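Local coordinates for protein A-adding tRNA nucleotidyltransferase (PDB 4WBY) that adds the terminal adenosine of the CCA end to tRNA, using ATP and magnesium, at residues Ala170-Gly175 / Leu220-Leu225. Numbering follows the deposited sequence.
Sequences ALRFAG and LEILEL. With SO4 (sulfate ion), chain D.
Leu225 lays its CD1 methyl over the backbone of helix 165-177, 3.4 Å from Leu171 O and 3.5 Å from Gly175 N, the two ends of one helical hydrogen bond. Its CG stands anti to the carbonyl carbon and, with chi2 at 164°, CD1 is turned towards the methyl of Ala174, while its CB meets Leu171 CB at 4.0 Å. The branched Leu171 side chain slants across the base of Leu225 and sets Leu171 CD1 against Leu225 O. One turn earlier on helix 219-228, Ile222 fills the neighbouring position: CG1 rests 3.8 Å from Gly175 CA, and CD1 reaches Arg172 O and the Arg172 CG methylene, with the two side chains running alongside each other. Glycine suits position 175, since a CB there would collide with Ile222 CG1; with no CB there, the CA atoms of Gly175 and Ile222 are 4.7 Å apart. Replacing Ile222 with alanine would probably open a gap over Gly175 and leave the aliphatic part of Arg172 less firmly supported. Arg172 NH1 gives a nearly straight hydrogen bond (173°) in the guanidinium plane to O3 of a sulfate ion, probably from the crystallisation liquor, while NE forms a salt bridge with Glu209; Arg176 and Arg35 also bind this anion. The axes of segments 170-175 and 220-225 approach to 8.3 Å, their N-to-C directions 133° apart, a close helix-helix crossing with glycine at the contact point. It joins helix 219-228 to helix 165-177, whose Ala170, Leu171 and Arg172 belong to the ATP-binding site, in the helical part, probably the neck, of this head-neck-body-tail enzyme, as in class II CCA-adding enzymes.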
loop_
_atom_site.group_PDB
_atom_site.type_symbol
_atom_site.label_atom_id
_atom_site.label_comp_id
_atom_site.label_asym_id
_atom_site.label_seq_id
_atom_site.Cartn_x
_atom_site.Cartn_y
_atom_site.Cartn_z
ATOM N N ALA A 170 -8.328 -2.797 -9.280
ATOM C CA ALA A 170 -9.760 -2.747 -8.970
ATOM C C ALA A 170 -10.026 -3.294 -7.582
ATOM O O ALA A 170 -10.835 -2.750 -6.821
ATOM C CB ALA A 170 -10.567 -3.526 -10.001
ATOM N N LEU A 171 -9.340 -4.384 -7.255
ATOM C CA LEU A 171 -9.560 -5.053 -5.985
ATOM C C LEU A 171 -8.924 -4.265 -4.841
ATOM O O LEU A 171 -9.456 -4.246 -3.730
ATOM C CB LEU A 171 -9.019 -6.485 -6.055
ATOM C CG LEU A 171 -9.611 -7.312 -7.206
ATOM C CD1 LEU A 171 -9.129 -8.759 -7.158
ATOM C CD2 LEU A 171 -11.143 -7.227 -7.210
ATOM N N ARG A 172 -7.809 -3.589 -5.113
ATOM C CA ARG A 172 -7.218 -2.709 -4.099
ATOM C C ARG A 172 -8.182 -1.574 -3.734
ATOM O O ARG A 172 -8.419 -1.315 -2.551
ATOM C CB ARG A 172 -5.877 -2.130 -4.553
ATOM C CG ARG A 172 -5.343 -1.057 -3.600
ATOM C CD ARG A 172 -3.834 -0.845 -3.745
ATOM N NE ARG A 172 -3.419 -0.437 -5.087
ATOM C CZ ARG A 172 -3.328 0.821 -5.502
ATOM N NH1 ARG A 172 -3.643 1.823 -4.692
ATOM N NH2 ARG A 172 -2.917 1.078 -6.737
ATOM N N PHE A 173 -8.755 -0.908 -4.736
ATOM C CA PHE A 173 -9.680 0.180 -4.427
ATOM C C PHE A 173 -10.976 -0.343 -3.813
ATOM O O PHE A 173 -11.506 0.278 -2.887
ATOM C CB PHE A 173 -9.966 1.032 -5.668
ATOM C CG PHE A 173 -8.768 1.812 -6.135
ATOM C CD1 PHE A 173 -8.140 2.716 -5.287
ATOM C CD2 PHE A 173 -8.249 1.627 -7.403
ATOM C CE1 PHE A 173 -7.023 3.436 -5.704
ATOM C CE2 PHE A 173 -7.143 2.346 -7.829
ATOM C CZ PHE A 173 -6.523 3.250 -6.977
ATOM N N ALA A 174 -11.473 -1.482 -4.297
ATOM C CA ALA A 174 -12.689 -2.056 -3.708
ATOM C C ALA A 174 -12.471 -2.364 -2.225
ATOM O O ALA A 174 -13.313 -2.031 -1.382
ATOM C CB ALA A 174 -13.131 -3.317 -4.465
ATOM N N GLY A 175 -11.339 -2.982 -1.897
ATOM C CA GLY A 175 -11.059 -3.329 -0.514
ATOM C C GLY A 175 -10.775 -2.112 0.356
ATOM O O GLY A 175 -11.242 -2.028 1.495
ATOM N N LEU A 220 -6.136 -7.151 4.305
ATOM C CA LEU A 220 -6.841 -8.424 4.466
ATOM C C LEU A 220 -8.114 -8.466 3.608
ATOM O O LEU A 220 -8.395 -9.474 2.964
ATOM C CB LEU A 220 -7.183 -8.697 5.938
ATOM C CG LEU A 220 -7.865 -10.050 6.189
ATOM C CD1 LEU A 220 -7.100 -11.201 5.520
ATOM C CD2 LEU A 220 -8.023 -10.313 7.679
ATOM N N GLU A 221 -8.865 -7.366 3.576
ATOM C CA GLU A 221 -10.053 -7.315 2.729
ATOM C C GLU A 221 -9.676 -7.432 1.256
ATOM O O GLU A 221 -10.391 -8.058 0.462
ATOM C CB GLU A 221 -10.834 -6.022 2.962
ATOM C CG GLU A 221 -11.650 -6.008 4.253
ATOM C CD GLU A 221 -10.868 -5.611 5.494
ATOM O OE1 GLU A 221 -9.641 -5.387 5.406
ATOM O OE2 GLU A 221 -11.504 -5.529 6.572
ATOM N N ILE A 222 -8.556 -6.823 0.886
ATOM C CA ILE A 222 -8.088 -6.913 -0.488
ATOM C C ILE A 222 -7.691 -8.358 -0.809
ATOM O O ILE A 222 -8.012 -8.868 -1.887
ATOM C CB ILE A 222 -6.918 -5.948 -0.737
ATOM C CG1 ILE A 222 -7.393 -4.494 -0.572
ATOM C CG2 ILE A 222 -6.315 -6.151 -2.124
ATOM C CD1 ILE A 222 -6.261 -3.474 -0.480
ATOM N N LEU A 223 -7.015 -9.025 0.126
ATOM C CA LEU A 223 -6.669 -10.432 -0.055
ATOM C C LEU A 223 -7.912 -11.310 -0.215
ATOM O O LEU A 223 -7.894 -12.266 -0.987
ATOM C CB LEU A 223 -5.821 -10.952 1.112
ATOM C CG LEU A 223 -4.388 -10.407 1.130
ATOM C CD1 LEU A 223 -3.650 -10.860 2.389
ATOM C CD2 LEU A 223 -3.623 -10.807 -0.127
ATOM N N GLU A 224 -8.984 -11.007 0.517
ATOM C CA GLU A 224 -10.228 -11.755 0.330
ATOM C C GLU A 224 -10.778 -11.581 -1.087
ATOM O O GLU A 224 -11.318 -12.522 -1.670
ATOM C CB GLU A 224 -11.287 -11.337 1.349
ATOM C CG GLU A 224 -11.076 -11.915 2.745
ATOM C CD GLU A 224 -11.586 -13.347 2.890
ATOM O OE1 GLU A 224 -11.710 -14.068 1.869
ATOM O OE2 GLU A 224 -11.869 -13.748 4.039
ATOM N N LEU A 225 -10.632 -10.380 -1.647
ATOM C CA LEU A 225 -11.038 -10.149 -3.030
ATOM C C LEU A 225 -10.099 -10.887 -3.991
ATOM O O LEU A 225 -10.550 -11.462 -4.982
ATOM C CB LEU A 225 -11.073 -8.646 -3.349
ATOM C CG LEU A 225 -12.181 -7.881 -2.615
ATOM C CD1 LEU A 225 -11.941 -6.385 -2.658
ATOM C CD2 LEU A 225 -13.554 -8.217 -3.186
HETATM S S SO4 D . -3.752 5.984 -5.347
HETATM O O1 SO4 D . -4.700 6.745 -6.182
HETATM O O2 SO4 D . -4.327 5.870 -4.010
HETATM O O3 SO4 D . -3.496 4.658 -5.908
HETATM O O4 SO4 D . -2.508 6.742 -5.263
#